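Side-chain contacts in spindle pole body-associated protein VIK1 (Saccharomyces cerevisiae, PDB 2O0A), which recruits the minus end-directed motor KAR3 to microtubules, cross-links antiparallel microtubules together with it, and targets or maintains it at the spindle pole body: residues G105-S110 with F265-L270; Y224-N229 with K256-D261; S233-D238 with V276-T281. All coordinates share one frame; numbering follows the deposited sequence.

Interaction 1: G105-S110 with F265-L270; sequences GSLRES and FFLLNL. With EDO (1,2-ethanediol), chain B.
The flat carboxamide of Asn-269 has its ND2 4.3 Å from Leu-107 CD2, while at its other end OD1 accepts a 3.0 Å hydrogen bond from O1 of the ethanediol, a guest probably taken from the crystallisation liquor. ND2 also donates to Leu-99 O of the neighbouring strand, the one bond here that the protein supplies, which probably sets how the amide is turned. A second flat group, the guanidinium of Arg-108, carries Gly-105 CA over one face, 3.9 Å from the plane and nearer its edge than its middle; its nitrogens also bond to Asp-188 and the carbonyls of Phe-185 and Cys-187. This is the core of a kinesin-like motor domain that lacks a nucleotide-binding site. Strand 265-270 runs parallel between strands 27-32 and 94-99, and helix 105-116 covers one face of the sheet, following strand 94-99 in the place that, by topology, probably corresponds to the helix after the P-loop in active kinesins. The apolar bridge is narrow: Leu-107 and Leu-267 meet tip to tip, CD2 to CD2 at 3.9 Å. Both have CG anti to the backbone N (chi1 -171° for Leu-107), which extends each branched end across a gap of 11.0 Å between Leu-107 CA and Leu-267 CA. Leucine suits this spacing, being long enough to reach and wholly apolar. Leu-107 leans as well on Phe-76 of helix 72-89.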
loop_
_atom_site.group_PDB
_atom_site.type_symbol
_atom_site.label_atom_id
_atom_site.label_comp_id
_atom_site.label_asym_id
_atom_site.label_seq_id
_atom_site.Cartn_x
_atom_site.Cartn_y
_atom_site.Cartn_z
ATOM N N GLY A 105 5.509 -5.346 -9.842
ATOM C CA GLY A 105 6.852 -4.987 -9.371
ATOM C C GLY A 105 7.215 -3.523 -9.544
ATOM O O GLY A 105 7.985 -2.969 -8.748
ATOM N N SER A 106 6.674 -2.876 -10.575
ATOM C CA SER A 106 6.992 -1.476 -10.823
ATOM C C SER A 106 6.540 -0.573 -9.669
ATOM O O SER A 106 7.191 0.436 -9.364
ATOM C CB SER A 106 6.381 -0.996 -12.149
ATOM O OG SER A 106 4.975 -1.049 -12.076
ATOM N N LEU A 107 5.427 -0.933 -9.029
ATOM C CA LEU A 107 4.928 -0.157 -7.885
ATOM C C LEU A 107 5.888 -0.271 -6.708
ATOM O O LEU A 107 6.203 0.728 -6.036
ATOM C CB LEU A 107 3.519 -0.604 -7.479
ATOM C CG LEU A 107 2.854 0.309 -6.449
ATOM C CD1 LEU A 107 2.431 1.676 -7.078
ATOM C CD2 LEU A 107 1.656 -0.383 -5.818
ATOM N N ARG A 108 6.357 -1.493 -6.472
ATOM C CA ARG A 108 7.345 -1.773 -5.444
ATOM C C ARG A 108 8.638 -0.975 -5.665
ATOM O O ARG A 108 9.145 -0.331 -4.746
ATOM C CB ARG A 108 7.620 -3.281 -5.389
ATOM C CG ARG A 108 8.510 -3.685 -4.223
ATOM C CD ARG A 108 9.005 -5.113 -4.392
ATOM N NE ARG A 108 7.896 -5.996 -4.687
ATOM C CZ ARG A 108 7.816 -6.864 -5.698
ATOM N NH1 ARG A 108 8.819 -7.094 -6.545
ATOM N NH2 ARG A 108 6.709 -7.566 -5.829
ATOM N N GLU A 109 9.122 -0.996 -6.908
ATOM C CA GLU A 109 10.301 -0.252 -7.333
ATOM C C GLU A 109 10.118 1.244 -7.055
ATOM O O GLU A 109 10.971 1.893 -6.447
ATOM C CB GLU A 109 10.470 -0.482 -8.834
ATOM C CG GLU A 109 11.659 0.166 -9.495
ATOM C CD GLU A 109 11.759 -0.218 -10.966
ATOM O OE1 GLU A 109 10.794 0.020 -11.729
ATOM O OE2 GLU A 109 12.808 -0.769 -11.357
ATOM N N SER A 110 8.976 1.772 -7.488
ATOM C CA SER A 110 8.668 3.188 -7.315
ATOM C C SER A 110 8.583 3.581 -5.849
ATOM O O SER A 110 9.030 4.663 -5.469
ATOM C CB SER A 110 7.378 3.553 -8.052
ATOM O OG SER A 110 7.622 3.463 -9.455
ATOM N N PHE A 265 -3.524 2.441 4.667
ATOM C CA PHE A 265 -3.848 3.049 3.385
ATOM C C PHE A 265 -4.059 1.892 2.425
ATOM O O PHE A 265 -3.096 1.203 2.064
ATOM C CB PHE A 265 -2.650 3.909 2.944
ATOM C CG PHE A 265 -2.868 4.754 1.698
ATOM C CD1 PHE A 265 -2.747 6.147 1.776
ATOM C CD2 PHE A 265 -3.083 4.170 0.433
ATOM C CE1 PHE A 265 -2.874 6.961 0.637
ATOM C CE2 PHE A 265 -3.229 4.980 -0.707
ATOM C CZ PHE A 265 -3.117 6.379 -0.602
ATOM N N PHE A 266 -5.306 1.662 2.004
ATOM C CA PHE A 266 -5.573 0.599 1.029
ATOM C C PHE A 266 -5.513 1.169 -0.374
ATOM O O PHE A 266 -6.100 2.211 -0.657
ATOM C CB PHE A 266 -6.945 -0.037 1.287
ATOM C CG PHE A 266 -6.979 -0.929 2.497
ATOM C CD1 PHE A 266 -6.791 -2.305 2.365
ATOM C CD2 PHE A 266 -7.168 -0.393 3.780
ATOM C CE1 PHE A 266 -6.825 -3.138 3.501
ATOM C CE2 PHE A 266 -7.195 -1.232 4.913
ATOM C CZ PHE A 266 -7.027 -2.591 4.767
ATOM N N LEU A 267 -4.810 0.457 -1.248
ATOM C CA LEU A 267 -4.647 0.845 -2.633
ATOM C C LEU A 267 -5.167 -0.296 -3.509
ATOM O O LEU A 267 -4.657 -1.416 -3.440
ATOM C CB LEU A 267 -3.166 1.128 -2.940
ATOM C CG LEU A 267 -2.899 1.588 -4.374
ATOM C CD1 LEU A 267 -3.600 2.915 -4.696
ATOM C CD2 LEU A 267 -1.379 1.691 -4.651
ATOM N N LEU A 268 -6.206 -0.017 -4.291
ATOM C CA LEU A 268 -6.784 -1.042 -5.159
ATOM C C LEU A 268 -6.395 -0.748 -6.590
ATOM O O LEU A 268 -6.780 0.270 -7.149
ATOM C CB LEU A 268 -8.305 -1.135 -4.976
ATOM C CG LEU A 268 -8.672 -2.028 -3.773
ATOM C CD1 LEU A 268 -8.232 -1.430 -2.436
ATOM C CD2 LEU A 268 -10.155 -2.283 -3.735
ATOM N N ASN A 269 -5.592 -1.633 -7.163
ATOM C CA ASN A 269 -5.087 -1.437 -8.521
ATOM C C ASN A 269 -6.005 -2.141 -9.499
ATOM O O ASN A 269 -6.028 -3.374 -9.555
ATOM C CB ASN A 269 -3.648 -1.950 -8.647
ATOM C CG ASN A 269 -2.691 -1.187 -7.758
ATOM O OD1 ASN A 269 -2.259 -0.074 -8.091
ATOM N ND2 ASN A 269 -2.344 -1.781 -6.608
ATOM N N LEU A 270 -6.751 -1.352 -10.266
ATOM C CA LEU A 270 -7.797 -1.889 -11.132
ATOM C C LEU A 270 -7.351 -1.789 -12.580
ATOM O O LEU A 270 -7.309 -0.708 -13.158
ATOM C CB LEU A 270 -9.125 -1.151 -10.904
ATOM C CG LEU A 270 -9.668 -0.962 -9.480
ATOM C CD1 LEU A 270 -11.006 -0.250 -9.541
ATOM C CD2 LEU A 270 -9.792 -2.290 -8.702
HETATM C C1 EDO B . -2.572 0.791 -11.430
HETATM O O1 EDO B . -1.329 0.333 -10.899
HETATM C C2 EDO B . -3.197 -0.334 -12.263
HETATM O O2 EDO B . -2.154 -1.228 -12.695
#

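Interaction 2: Y224-N229 with K256-D261; sequences YFIELN and KKLISD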
loop_
_atom_site.group_PDB
_atom_site.type_symbol
_atom_site.label_atom_id
_atom_site.label_comp_id
_atom_site.label_asym_id
_atom_site.label_seq_id
_atom_site.Cartn_x
_atom_site.Cartn_y
_atom_site.Cartn_z
ATOM N N TYR A 224 4.881 -0.675 6.771
ATOM C CA TYR A 224 4.680 -1.990 6.163
ATOM C C TYR A 224 4.015 -1.832 4.820
ATOM O O TYR A 224 2.942 -1.235 4.735
ATOM C CB TYR A 224 3.805 -2.892 7.048
ATOM C CG TYR A 224 4.323 -3.024 8.451
ATOM C CD1 TYR A 224 5.088 -4.133 8.827
ATOM C CD2 TYR A 224 4.026 -2.049 9.409
ATOM C CE1 TYR A 224 5.568 -4.252 10.135
ATOM C CE2 TYR A 224 4.513 -2.167 10.711
ATOM C CZ TYR A 224 5.269 -3.258 11.056
ATOM O OH TYR A 224 5.732 -3.382 12.356
ATOM N N PHE A 225 4.648 -2.382 3.786
ATOM C CA PHE A 225 4.057 -2.445 2.451
ATOM C C PHE A 225 3.614 -3.873 2.202
ATOM O O PHE A 225 4.438 -4.797 2.141
ATOM C CB PHE A 225 5.083 -1.986 1.419
ATOM C CG PHE A 225 4.622 -2.080 -0.010
ATOM C CD1 PHE A 225 3.433 -1.503 -0.423
ATOM C CD2 PHE A 225 5.437 -2.693 -0.958
ATOM C CE1 PHE A 225 3.026 -1.563 -1.767
ATOM C CE2 PHE A 225 5.048 -2.753 -2.303
ATOM C CZ PHE A 225 3.835 -2.187 -2.712
ATOM N N ILE A 226 2.302 -4.051 2.092
ATOM C CA ILE A 226 1.707 -5.368 1.924
ATOM C C ILE A 226 1.278 -5.513 0.466
ATOM O O ILE A 226 0.582 -4.653 -0.062
ATOM C CB ILE A 226 0.494 -5.544 2.865
ATOM C CG1 ILE A 226 0.918 -5.403 4.327
ATOM C CG2 ILE A 226 -0.234 -6.865 2.560
ATOM C CD1 ILE A 226 1.978 -6.407 4.785
ATOM N N GLU A 227 1.718 -6.594 -0.192
ATOM C CA GLU A 227 1.331 -6.853 -1.572
ATOM C C GLU A 227 0.440 -8.086 -1.624
ATOM O O GLU A 227 0.861 -9.186 -1.268
ATOM C CB GLU A 227 2.554 -7.040 -2.465
ATOM C CG GLU A 227 3.326 -5.748 -2.675
ATOM C CD GLU A 227 4.612 -5.979 -3.445
ATOM O OE1 GLU A 227 5.643 -6.270 -2.813
ATOM O OE2 GLU A 227 4.591 -5.841 -4.670
ATOM N N LEU A 228 -0.788 -7.880 -2.067
ATOM C CA LEU A 228 -1.703 -8.976 -2.341
ATOM C C LEU A 228 -1.961 -8.909 -3.839
ATOM O O LEU A 228 -2.828 -8.181 -4.277
ATOM C CB LEU A 228 -2.984 -8.809 -1.528
ATOM C CG LEU A 228 -2.825 -8.958 -0.012
ATOM C CD1 LEU A 228 -3.961 -8.312 0.718
ATOM C CD2 LEU A 228 -2.662 -10.447 0.355
ATOM N N ASN A 229 -1.174 -9.651 -4.617
ATOM C CA ASN A 229 -1.026 -9.319 -6.046
ATOM C C ASN A 229 -1.633 -10.338 -7.015
ATOM O O ASN A 229 -1.311 -10.342 -8.211
ATOM C CB ASN A 229 0.443 -9.025 -6.406
ATOM C CG ASN A 229 0.967 -7.696 -5.821
ATOM O OD1 ASN A 229 0.249 -6.941 -5.129
ATOM N ND2 ASN A 229 2.234 -7.413 -6.106
ATOM N N LYS A 256 -4.652 -8.595 10.385
ATOM C CA LYS A 256 -5.396 -8.133 11.551
ATOM C C LYS A 256 -4.578 -7.204 12.421
ATOM O O LYS A 256 -5.099 -6.201 12.917
ATOM C CB LYS A 256 -5.863 -9.316 12.388
ATOM C CG LYS A 256 -7.040 -10.018 11.784
ATOM C CD LYS A 256 -7.285 -11.369 12.439
ATOM C CE LYS A 256 -8.408 -12.094 11.728
ATOM N NZ LYS A 256 -9.735 -11.450 11.944
ATOM N N LYS A 257 -3.308 -7.549 12.620
ATOM C CA LYS A 257 -2.403 -6.734 13.419
ATOM C C LYS A 257 -2.188 -5.361 12.800
ATOM O O LYS A 257 -2.219 -4.355 13.486
ATOM C CB LYS A 257 -1.051 -7.433 13.612
ATOM C CG LYS A 257 -0.048 -6.602 14.414
ATOM C CD LYS A 257 -0.488 -6.454 15.861
ATOM C CE LYS A 257 0.688 -6.183 16.756
ATOM N NZ LYS A 257 0.275 -6.328 18.179
ATOM N N LEU A 258 -1.970 -5.312 11.486
ATOM C CA LEU A 258 -1.738 -4.020 10.851
ATOM C C LEU A 258 -2.966 -3.116 10.854
ATOM O O LEU A 258 -2.876 -1.918 11.092
ATOM C CB LEU A 258 -1.237 -4.225 9.425
ATOM C CG LEU A 258 0.151 -4.843 9.319
ATOM C CD1 LEU A 258 0.483 -4.979 7.845
ATOM C CD2 LEU A 258 1.193 -3.978 10.035
ATOM N N ILE A 259 -4.126 -3.705 10.590
ATOM C CA ILE A 259 -5.367 -2.943 10.563
ATOM C C ILE A 259 -5.698 -2.384 11.957
ATOM O O ILE A 259 -6.129 -1.241 12.093
ATOM C CB ILE A 259 -6.517 -3.816 10.032
ATOM C CG1 ILE A 259 -6.304 -4.088 8.535
ATOM C CG2 ILE A 259 -7.890 -3.171 10.337
ATOM C CD1 ILE A 259 -7.038 -5.317 7.979
ATOM N N SER A 260 -5.464 -3.187 12.989
ATOM C CA SER A 260 -5.798 -2.751 14.348
ATOM C C SER A 260 -4.800 -1.781 14.975
ATOM O O SER A 260 -5.197 -0.884 15.726
ATOM C CB SER A 260 -6.050 -3.946 15.278
ATOM O OG SER A 260 -4.882 -4.703 15.482
ATOM N N ASP A 261 -3.518 -1.934 14.640
ATOM C CA ASP A 261 -2.447 -1.295 15.411
ATOM C C ASP A 261 -1.543 -0.337 14.647
ATOM O O ASP A 261 -0.618 0.235 15.234
ATOM C CB ASP A 261 -1.596 -2.369 16.101
ATOM C CG ASP A 261 -2.386 -3.185 17.126
ATOM O OD1 ASP A 261 -3.551 -2.841 17.425
ATOM O OD2 ASP A 261 -1.832 -4.174 17.644
#
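In the connection that leaves strand 221-228, passes through two helices and returns as parallel strand 265-270, helix 250-261 rests on the sheet through Leu-258, whose two methyls divide the work between Tyr-224 and Ile-226. CD2 lies over one face of the Tyr-224 ring as a CH-pi contact, 3.7 Å from the centroid and 21° off the ring normal, off-centre and closest to ring atom CD2 at 3.5 Å. The other methyl, CD1, meets Ile-226 tip to tip, 3.6 Å from CG1. Tyr-224 holds CG beside its backbone N (chi1 -54°), which presents the ring broadside to the methyl, and its OH accepts a hydrogen bond from Ile-165 N, pinning the far end. With an alanine here, Leu-258 CD2 would probably lose the surface it lies against and Ile-165 N its phenolic partner. Leucine fits the helix because its fork serves two strand residues at once. Lys-257 NZ forms a salt bridge with Asp-261 OD2 at 3.1 Å, one turn further on, and also bonds to the carbonyls of Glu-161 and Lys-162. The helix thus packs on the strand its own beta-alpha-beta crossover leaves, as in the three-layer alpha/beta core of kinesin motor domains.

Interaction 3: S233-D238 with V276-T281; sequences SIEQFD and VNKLLT
Ile-234 and Leu-279 join two helices of the motor-homology fold, 231-243 and 276-289, which lie side by side over the same face of the central sheet; the second is probably the counterpart of the C-terminal helix of kinesin motor domains. The apolar part of the contact is a meeting of methyls: the two side chains cross at about a right angle, and Ile-234 CD1 touches Leu-279 CD1 at 4.0 Å. The first bond of the Ile-234 side chain is directed at the other helix, whereas that of Leu-279 runs past it and only the end comes nearer, with Leu-270 of the sheet beneath. Branched aliphatic residues suit this buried seam, which Phe-237 continues against Ile-282 and Val-286. The polar part lies at the less buried margin, where long, charged side chains are accommodated. Glu-235, extended beyond CG, crosses the bent chain of Lys-278 obliquely. Opposite charges are thus brought near one another, probably a mild attraction, without forming a salt bridge. The lysine chain bends at chi2 (-102°) and again further out, which brings CE rather than NZ nearest: Glu-235 OE2 meets Lys-278 CE at 3.7 Å, while Lys-278 NZ stays 4.9 Å from that oxygen.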
loop_
_atom_site.group_PDB
_atom_site.type_symbol
_atom_site.label_atom_id
_atom_site.label_comp_id
_atom_site.label_asym_id
_atom_site.label_seq_id
_atom_site.Cartn_x
_atom_site.Cartn_y
_atom_site.Cartn_z
ATOM N N SER A 233 -5.021 -14.357 -3.435
ATOM C CA SER A 233 -4.469 -13.683 -2.261
ATOM C C SER A 233 -5.473 -12.659 -1.732
ATOM O O SER A 233 -5.720 -12.581 -0.532
ATOM C CB SER A 233 -3.127 -13.006 -2.596
ATOM O OG SER A 233 -2.163 -13.950 -3.065
ATOM N N ILE A 234 -6.071 -11.892 -2.643
ATOM C CA ILE A 234 -7.059 -10.881 -2.269
ATOM C C ILE A 234 -8.279 -11.501 -1.575
ATOM O O ILE A 234 -8.832 -10.931 -0.636
ATOM C CB ILE A 234 -7.490 -10.063 -3.498
ATOM C CG1 ILE A 234 -6.314 -9.215 -3.996
ATOM C CG2 ILE A 234 -8.696 -9.195 -3.183
ATOM C CD1 ILE A 234 -6.475 -8.709 -5.420
ATOM N N GLU A 235 -8.690 -12.667 -2.073
ATOM C CA GLU A 235 -9.828 -13.384 -1.521
ATOM C C GLU A 235 -9.532 -13.949 -0.146
ATOM O O GLU A 235 -10.409 -13.966 0.723
ATOM C CB GLU A 235 -10.251 -14.500 -2.464
ATOM C CG GLU A 235 -10.925 -14.001 -3.719
ATOM C CD GLU A 235 -11.239 -15.123 -4.685
ATOM O OE1 GLU A 235 -10.595 -16.196 -4.598
ATOM O OE2 GLU A 235 -12.119 -14.915 -5.544
ATOM N N GLN A 236 -8.287 -14.383 0.049
ATOM C CA GLN A 236 -7.821 -14.831 1.359
ATOM C C GLN A 236 -7.895 -13.680 2.363
ATOM O O GLN A 236 -8.385 -13.851 3.477
ATOM C CB GLN A 236 -6.413 -15.425 1.267
ATOM C CG GLN A 236 -6.082 -16.414 2.375
ATOM C CD GLN A 236 -4.848 -17.249 2.077
ATOM O OE1 GLN A 236 -3.992 -17.434 2.940
ATOM N NE2 GLN A 236 -4.754 -17.760 0.852
ATOM N N PHE A 237 -7.454 -12.490 1.950
ATOM C CA PHE A 237 -7.633 -11.286 2.753
ATOM C C PHE A 237 -9.108 -11.074 3.089
ATOM O O PHE A 237 -9.477 -10.862 4.242
ATOM C CB PHE A 237 -7.042 -10.075 2.012
ATOM C CG PHE A 237 -7.617 -8.742 2.417
ATOM C CD1 PHE A 237 -7.427 -8.230 3.699
ATOM C CD2 PHE A 237 -8.327 -7.975 1.494
ATOM C CE1 PHE A 237 -7.949 -6.978 4.053
ATOM C CE2 PHE A 237 -8.848 -6.737 1.836
ATOM C CZ PHE A 237 -8.660 -6.230 3.118
ATOM N N ASP A 238 -9.960 -11.149 2.071
ATOM C CA ASP A 238 -11.382 -10.909 2.274
ATOM C C ASP A 238 -11.997 -11.911 3.252
ATOM O O ASP A 238 -12.729 -11.520 4.159
ATOM C CB ASP A 238 -12.125 -10.977 0.941
ATOM C CG ASP A 238 -13.595 -10.657 1.086
ATOM O OD1 ASP A 238 -13.914 -9.475 1.299
ATOM O OD2 ASP A 238 -14.434 -11.589 0.997
ATOM N N VAL A 276 -12.555 -6.900 -11.768
ATOM C CA VAL A 276 -12.888 -5.586 -11.235
ATOM C C VAL A 276 -14.087 -5.588 -10.269
ATOM O O VAL A 276 -14.047 -4.915 -9.251
ATOM C CB VAL A 276 -13.023 -4.520 -12.352
ATOM C CG1 VAL A 276 -14.328 -4.692 -13.148
ATOM C CG2 VAL A 276 -12.906 -3.102 -11.772
ATOM N N ASN A 277 -15.126 -6.373 -10.555
ATOM C CA ASN A 277 -16.317 -6.340 -9.719
ATOM C C ASN A 277 -16.091 -6.834 -8.277
ATOM O O ASN A 277 -16.634 -6.261 -7.326
ATOM C CB ASN A 277 -17.492 -7.039 -10.424
ATOM C CG ASN A 277 -17.868 -6.363 -11.754
ATOM O OD1 ASN A 277 -17.501 -5.217 -12.013
ATOM N ND2 ASN A 277 -18.612 -7.077 -12.591
ATOM N N LYS A 278 -15.268 -7.875 -8.126
ATOM C CA LYS A 278 -14.879 -8.400 -6.820
ATOM C C LYS A 278 -14.074 -7.370 -6.036
ATOM O O LYS A 278 -14.320 -7.156 -4.841
ATOM C CB LYS A 278 -14.065 -9.679 -6.993
ATOM C CG LYS A 278 -14.922 -10.896 -7.336
ATOM C CD LYS A 278 -15.122 -11.773 -6.132
ATOM C CE LYS A 278 -15.270 -13.249 -6.522
ATOM N NZ LYS A 278 -16.439 -13.500 -7.419
ATOM N N LEU A 279 -13.124 -6.725 -6.715
ATOM C CA LEU A 279 -12.315 -5.681 -6.082
ATOM C C LEU A 279 -13.166 -4.472 -5.673
ATOM O O LEU A 279 -12.950 -3.886 -4.608
ATOM C CB LEU A 279 -11.100 -5.289 -6.950
ATOM C CG LEU A 279 -9.805 -6.116 -6.749
ATOM C CD1 LEU A 279 -9.978 -7.616 -6.991
ATOM C CD2 LEU A 279 -8.614 -5.578 -7.561
ATOM N N LEU A 280 -14.163 -4.114 -6.483
ATOM C CA LEU A 280 -15.098 -3.063 -6.065
ATOM C C LEU A 280 -15.864 -3.482 -4.812
ATOM O O LEU A 280 -15.986 -2.714 -3.873
ATOM C CB LEU A 280 -16.055 -2.687 -7.204
ATOM C CG LEU A 280 -15.412 -2.011 -8.417
ATOM C CD1 LEU A 280 -16.412 -1.972 -9.557
ATOM C CD2 LEU A 280 -14.919 -0.598 -8.062
ATOM N N THR A 281 -16.356 -4.721 -4.775
ATOM C CA THR A 281 -17.034 -5.207 -3.572
ATOM C C THR A 281 -16.151 -5.122 -2.319
ATOM O O THR A 281 -16.589 -4.683 -1.257
ATOM C CB THR A 281 -17.569 -6.635 -3.786
ATOM O OG1 THR A 281 -18.553 -6.593 -4.822
ATOM C CG2 THR A 281 -18.196 -7.193 -2.494
#

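The three contacts surround one central sheet, their centres 13 to 15 Å apart. Interaction 1 lies on one face, beneath helix 105-116; interaction 2 and the helix pair of interaction 3 occupy the other, so the sheet is sandwiched as in kinesin motors. Strand 265-270 joins them: Phe-266 reaches Ile-259 and Phe-237, and Leu-270 packs on Leu-279. Along the chain, interaction 2 is nested within the loop closed by interaction 1, whereas interaction 3 alternates with both. Arg-108 and Glu-227 tie interactions 1 and 2 by a salt bridge. Distant parts of the sequence thus build the single compact domain through which Vik1 modulates the interaction of KAR3 with microtubules.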